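Local atomic coordinates of cycloalternan-forming enzyme (Listeria monocytogenes serovar 1/2a, PDB entry 5F7U), a protein that belongs to glycoside hydrolase family 31, joining a TIM-barrel domain to several beta-rich domains, among them a family 6 carbohydrate-binding module. Residues Ala612-Lys615 and Ala616-Ala620. The protein carries 1 engineered substitution. Sequence-based numbering, arbitrary orientation.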
ATOM      1  N   ALA A 612       1.647  -9.396   8.892  1.00 11.64           N
ATOM      2  CA  ALA A 612       2.377  -9.311   7.622  1.00 11.69           C
ATOM      3  C   ALA A 612       1.558  -8.555   6.559  1.00 11.70           C
ATOM      4  O   ALA A 612       2.113  -7.786   5.769  1.00 11.57           O
ATOM      5  CB  ALA A 612       2.754 -10.696   7.131  1.00 11.91           C
ATOM      6  N   SER A 613       0.232  -8.745   6.552  1.00 11.99           N
ATOM      7  CA  SER A 613      -0.632  -8.017   5.627  1.00 12.04           C
ATOM      8  C   SER A 613      -0.523  -6.503   5.858  1.00 11.70           C
ATOM      9  O   SER A 613      -0.427  -5.726   4.900  1.00 11.14           O
ATOM     10  CB  SER A 613      -2.094  -8.456   5.812  1.00 12.43           C
ATOM     11  OG  SER A 613      -2.258  -9.840   5.531  1.00 13.97           O
ATOM     12  N   LEU A 614      -0.535  -6.096   7.122  1.00 11.71           N
ATOM     13  CA  LEU A 614      -0.445  -4.668   7.400  1.00 11.93           C
ATOM     14  C   LEU A 614       0.911  -4.098   6.922  1.00 11.72           C
ATOM     15  O   LEU A 614       0.962  -3.011   6.336  1.00 11.44           O
ATOM     16  CB  LEU A 614      -0.756  -4.363   8.874  1.00 12.76           C
ATOM     17  CG  LEU A 614      -0.769  -2.904   9.339  1.00 13.42           C
ATOM     18  CD1 LEU A 614      -1.574  -1.998   8.396  1.00 13.51           C
ATOM     19  CD2 LEU A 614      -1.340  -2.862  10.748  1.00 13.69           C
ATOM     20  N   LYS A 615       2.000  -4.846   7.146  1.00 11.49           N
ATOM     21  CA  LYS A 615       3.309  -4.424   6.607  1.00 11.51           C
ATOM     22  C   LYS A 615       3.286  -4.286   5.088  1.00 11.26           C
ATOM     23  O   LYS A 615       3.836  -3.305   4.509  1.00 11.24           O
ATOM     24  CB  LYS A 615       4.407  -5.394   7.059  1.00 11.56           C
ATOM     25  CG  LYS A 615       4.609  -5.338   8.581  1.00 12.18           C
ATOM     26  CD  LYS A 615       5.581  -6.417   9.033  1.00 12.77           C
ATOM     27  CE  LYS A 615       5.481  -6.646  10.528  1.00 13.63           C
ATOM     28  NZ  LYS A 615       6.408  -7.749  10.985  1.00 14.40           N
ATOM     29  N   ALA A 616       2.610  -5.231   4.439  1.00 11.00           N
ATOM     30  CA  ALA A 616       2.491  -5.230   2.983  1.00 10.76           C
ATOM     31  C   ALA A 616       1.736  -3.988   2.495  1.00 10.63           C
ATOM     32  O   ALA A 616       2.160  -3.354   1.534  1.00 10.43           O
ATOM     33  CB  ALA A 616       1.788  -6.501   2.511  1.00 10.89           C
ATOM     34  N   GLY A 617       0.632  -3.628   3.167  1.00 10.38           N
ATOM     35  CA  GLY A 617      -0.131  -2.423   2.782  1.00 10.50           C
ATOM     36  C   GLY A 617       0.638  -1.132   3.015  1.00 10.56           C
ATOM     37  O   GLY A 617       0.589  -0.213   2.188  1.00 10.30           O
ATOM     38  N   LEU A 618       1.373  -1.073   4.121  1.00 10.58           N
ATOM     39  CA  LEU A 618       2.112   0.137   4.459  1.00 10.84           C
ATOM     40  C   LEU A 618       3.324   0.354   3.545  1.00 10.95           C
ATOM     41  O   LEU A 618       3.610   1.478   3.137  1.00 11.12           O
ATOM     42  CB  LEU A 618       2.547   0.130   5.941  1.00 11.13           C
ATOM     43  CG  LEU A 618       1.382   0.166   6.943  1.00 11.37           C
ATOM     44  CD1 LEU A 618       1.887   0.035   8.387  1.00 11.82           C
ATOM     45  CD2 LEU A 618       0.482   1.407   6.770  1.00 11.49           C
ATOM     46  N   SER A 619       4.041  -0.718   3.234  1.00 10.80           N
ATOM     47  CA  SER A 619       5.147  -0.614   2.281  1.00 10.94           C
ATOM     48  C   SER A 619       4.632  -0.308   0.849  1.00 10.87           C
ATOM     49  O   SER A 619       5.211   0.539   0.141  1.00 11.09           O
ATOM     50  CB  SER A 619       5.990  -1.898   2.321  1.00 10.99           C
ATOM     51  OG  SER A 619       5.173  -3.026   2.147  1.00 11.30           O
ATOM     52  N   ALA A 620       3.549  -0.972   0.432  1.00 10.72           N
ATOM     53  CA  ALA A 620       2.962  -0.705  -0.890  1.00 10.58           C
ATOM     54  C   ALA A 620       2.551   0.764  -1.015  1.00 10.80           C
ATOM     55  O   ALA A 620       2.799   1.393  -2.045  1.00 10.70           O
ATOM     56  CB  ALA A 620       1.788  -1.630  -1.176  1.00 10.85           C
TER
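Lys615 and Ser619, one turn apart on helix 607-622, illustrate how a serine can fold back onto its own helix. Ser619 OG lies 2.7 Å from Lys615 O, and the same carbonyl accepts the backbone N-H of Ser619 (Ser619 N to Lys615 O, 2.9 Å) in a nearly straight bond (167°). A chi1 of 53° turns the hydroxyl back toward the preceding turn, where Ser619 OG also comes to 3.1 Å from Ala616 O. Ser619 OG in turn accepts the backbone N-H of Arg256. The chain of Lys615 runs away from the Ser619 turn to bond NZ to Asp258 O.

On another side of the helix, Leu614 and Leu618 meet at an angle through their branches, Leu614 CD1 resting 3.9 Å from Leu618 CG. Both side chains touch Tyr740 of strand 740-742. This helix links barrel strands 597-599 and 628-631 in a beta-alpha-beta crossover. The chemistry thus divides the surface: the leucines lie against Tyr740, in the antiparallel sheet that follows the barrel, while Ser619 and Lys615 tie the helix by polar bonds to the segment carrying Arg256 and Asp258.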